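Local coordinates for lipid II:glycine glycyltransferase (Staphylococcus aureus, PDB 6SNR), which probably adds the first glycine of the pentaglycine bridge to the lysine side chain of lipid II, using glycyl-tRNA as donor, during peptidoglycan synthesis, at residues E84-L89 with Q121-L126. Residues are numbered along the deposited sequence; the frame is centred on the assembly and turned at random.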
ATOM      1  N   GLU A  84      16.555 -13.954  25.257  1.00 26.88           N
ATOM      2  CA  GLU A  84      16.650 -13.054  26.400  1.00 29.78           C
ATOM      3  C   GLU A  84      15.830 -11.792  26.160  1.00 25.17           C
ATOM      4  O   GLU A  84      15.145 -11.343  27.045  1.00 25.27           O
ATOM      5  CB  GLU A  84      18.099 -12.713  26.747  1.00 33.32           C
ATOM      6  CG  GLU A  84      18.868 -13.885  27.348  1.00 39.42           C
ATOM      7  CD  GLU A  84      18.654 -14.063  28.847  1.00 45.69           C
ATOM      8  OE1 GLU A  84      17.611 -13.611  29.393  1.00 46.68           O
ATOM      9  OE2 GLU A  84      19.544 -14.672  29.486  1.00 54.11           O
ATOM     10  N   ALA A  85      15.904 -11.250  24.957  1.00 22.90           N
ATOM     11  CA  ALA A  85      15.152 -10.036  24.643  1.00 21.96           C
ATOM     12  C   ALA A  85      13.666 -10.352  24.574  1.00 21.63           C
ATOM     13  O   ALA A  85      12.819  -9.574  25.042  1.00 21.76           O
ATOM     14  CB  ALA A  85      15.628  -9.454  23.315  1.00 22.45           C
ATOM     15  N   LEU A  86      13.312 -11.450  23.920  1.00 21.34           N
ATOM     16  CA  LEU A  86      11.897 -11.846  23.870  1.00 21.51           C
ATOM     17  C   LEU A  86      11.298 -12.024  25.261  1.00 20.72           C
ATOM     18  O   LEU A  86      10.222 -11.480  25.554  1.00 21.55           O
ATOM     19  CB  LEU A  86      11.717 -13.124  23.047  1.00 22.67           C
ATOM     20  CG  LEU A  86      10.312 -13.665  22.831  1.00 21.97           C
ATOM     21  CD1 LEU A  86       9.405 -12.684  22.080  1.00 23.19           C
ATOM     22  CD2 LEU A  86      10.441 -14.983  22.072  1.00 22.59           C
ATOM     23  N   ASN A  87      11.986 -12.781  26.153  1.00 20.74           N
ATOM     24  CA  ASN A  87      11.464 -12.946  27.517  1.00 23.21           C
ATOM     25  C   ASN A  87      11.317 -11.634  28.271  1.00 19.80           C
ATOM     26  O   ASN A  87      10.359 -11.413  29.010  1.00 20.44           O
ATOM     27  CB  ASN A  87      12.400 -13.888  28.310  1.00 27.55           C
ATOM     28  CG  ASN A  87      12.015 -14.025  29.775  1.00 31.02           C
ATOM     29  OD1 ASN A  87      12.769 -13.565  30.664  1.00 36.10           O
ATOM     30  ND2 ASN A  87      10.867 -14.646  30.050  1.00 32.40           N
ATOM     31  N   ALA A  88      12.304 -10.758  28.106  1.00 21.30           N
ATOM     32  CA  ALA A  88      12.253  -9.469  28.781  1.00 19.85           C
ATOM     33  C   ALA A  88      11.099  -8.603  28.314  1.00 20.45           C
ATOM     34  O   ALA A  88      10.417  -7.954  29.111  1.00 19.12           O
ATOM     35  CB  ALA A  88      13.544  -8.751  28.623  1.00 20.35           C
ATOM     36  N   LEU A  89      10.858  -8.601  26.996  1.00 18.40           N
ATOM     37  CA  LEU A  89       9.671  -7.948  26.492  1.00 19.11           C
ATOM     38  C   LEU A  89       8.378  -8.506  27.062  1.00 18.84           C
ATOM     39  O   LEU A  89       7.463  -7.723  27.438  1.00 18.81           O
ATOM     40  CB  LEU A  89       9.648  -7.983  24.935  1.00 18.20           C
ATOM     41  CG  LEU A  89      10.662  -7.084  24.267  1.00 19.26           C
ATOM     42  CD1 LEU A  89      10.845  -7.452  22.812  1.00 20.36           C
ATOM     43  CD2 LEU A  89      10.295  -5.618  24.396  1.00 19.62           C
ATOM     44  N   GLN A 121       8.578 -21.832  18.236  1.00 23.89           N
ATOM     45  CA  GLN A 121       9.087 -22.666  19.347  1.00 26.79           C
ATOM     46  C   GLN A 121       9.179 -21.849  20.623  1.00 26.24           C
ATOM     47  O   GLN A 121       8.687 -22.261  21.712  1.00 26.86           O
ATOM     48  CB  GLN A 121      10.455 -23.266  18.989  1.00 29.04           C
ATOM     49  CG  GLN A 121      10.334 -24.377  17.946  1.00 37.38           C
ATOM     50  CD  GLN A 121      11.614 -25.184  17.725  1.00 43.57           C
ATOM     51  OE1 GLN A 121      12.637 -24.952  18.364  1.00 49.77           O
ATOM     52  NE2 GLN A 121      11.540 -26.164  16.824  1.00 45.97           N
ATOM     53  N   ASN A 122       9.740 -20.654  20.479  1.00 23.31           N
ATOM     54  CA  ASN A 122      10.075 -19.813  21.619  1.00 25.49           C
ATOM     55  C   ASN A 122       8.830 -19.182  22.210  1.00 22.58           C
ATOM     56  O   ASN A 122       8.719 -19.030  23.439  1.00 23.67           O
ATOM     57  CB  ASN A 122      11.114 -18.721  21.226  1.00 25.10           C
ATOM     58  CG  ASN A 122      12.528 -19.282  20.946  1.00 26.70           C
ATOM     59  OD1 ASN A 122      12.863 -20.434  21.297  1.00 27.52           O
ATOM     60  ND2 ASN A 122      13.349 -18.482  20.279  1.00 25.84           N
ATOM     61  N   LEU A 123       7.870 -18.831  21.356  1.00 21.47           N
ATOM     62  CA  LEU A 123       6.583 -18.340  21.850  1.00 21.81           C
ATOM     63  C   LEU A 123       5.793 -19.440  22.581  1.00 21.56           C
ATOM     64  O   LEU A 123       5.201 -19.202  23.630  1.00 25.35           O
ATOM     65  CB  LEU A 123       5.741 -17.706  20.719  1.00 21.70           C
ATOM     66  CG  LEU A 123       6.304 -16.389  20.150  1.00 21.68           C
ATOM     67  CD1 LEU A 123       5.578 -16.035  18.876  1.00 21.60           C
ATOM     68  CD2 LEU A 123       6.165 -15.263  21.177  1.00 21.14           C
ATOM     69  N   LYS A 124       5.824 -20.645  22.023  1.00 24.62           N
ATOM     70  CA  LYS A 124       5.179 -21.790  22.647  1.00 26.96           C
ATOM     71  C   LYS A 124       5.762 -22.054  24.036  1.00 26.82           C
ATOM     72  O   LYS A 124       5.024 -22.227  24.977  1.00 27.00           O
ATOM     73  CB  LYS A 124       5.267 -23.023  21.748  1.00 28.65           C
ATOM     74  CG  LYS A 124       4.489 -24.198  22.292  1.00 31.86           C
ATOM     75  CD  LYS A 124       4.628 -25.429  21.418  1.00 35.67           C
ATOM     76  CE  LYS A 124       3.579 -26.462  21.819  1.00 40.06           C
ATOM     77  NZ  LYS A 124       3.734 -27.701  21.004  1.00 42.53           N
ATOM     78  N   ALA A 125       7.081 -22.029  24.148  1.00 28.41           N
ATOM     79  CA  ALA A 125       7.772 -22.244  25.414  1.00 27.73           C
ATOM     80  C   ALA A 125       7.451 -21.198  26.472  1.00 29.52           C
ATOM     81  O   ALA A 125       7.402 -21.502  27.673  1.00 28.69           O
ATOM     82  CB  ALA A 125       9.270 -22.322  25.177  1.00 27.80           C
ATOM     83  N   LEU A 126       7.187 -19.963  26.037  1.00 26.67           N
ATOM     84  CA  LEU A 126       6.795 -18.907  26.959  1.00 23.85           C
ATOM     85  C   LEU A 126       5.307 -18.909  27.359  1.00 22.51           C
ATOM     86  O   LEU A 126       4.888 -18.072  28.141  1.00 24.01           O
ATOM     87  CB  LEU A 126       7.157 -17.535  26.344  1.00 24.24           C
ATOM     88  CG  LEU A 126       8.647 -17.186  26.248  1.00 24.40           C
ATOM     89  CD1 LEU A 126       8.856 -15.972  25.363  1.00 24.79           C
ATOM     90  CD2 LEU A 126       9.226 -16.931  27.627  1.00 24.81           C
TER
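Leu86 of helix 83-99 reaches across to Asn122 and Leu123 of helix 117-125 and to Leu126. Its chi1 of -178° sets CG anti to the backbone N, which brings CG and both methyls to the facing side chains, Leu86 running obliquely to Leu126. Leu86 CB still stands back, 4.7 Å from Leu126 CD1. One bond further out, Leu86 CG meets that same methyl, Leu126 CD1, at 3.7 Å. At the tip the branches part: Leu86 CD2 lies 3.8 Å from Leu126 CD1 and 3.9 Å from Asn122 CB, whereas Leu86 CD1 turns to Leu123 CD2 at a looser 4.2 Å. Leu126 thus straddles two residues of the first helix, since its other methyl, CD2, sits 3.7 Å from Asn87 ND2, the two side chains crossing at about a right angle. Asn122 offers only its CB here; its ND2 donates a hydrogen bond to Tyr80 O, in the loop leading into helix 83-99. That helix forms the beta-alpha-beta crossover between parallel strands 68-78 and 102-107, and Leu86 also touches Phe76 on the first of them. The contact therefore packs the crossover helix against the next helix in the chain. No hydrogen bond spans the two segments; the contact, 197 Å² in all, rests mainly on apolar packing and on the burial of leucine surface, and the one polar atom in contact, Asn87 ND2, meets a methyl at the partly exposed margin.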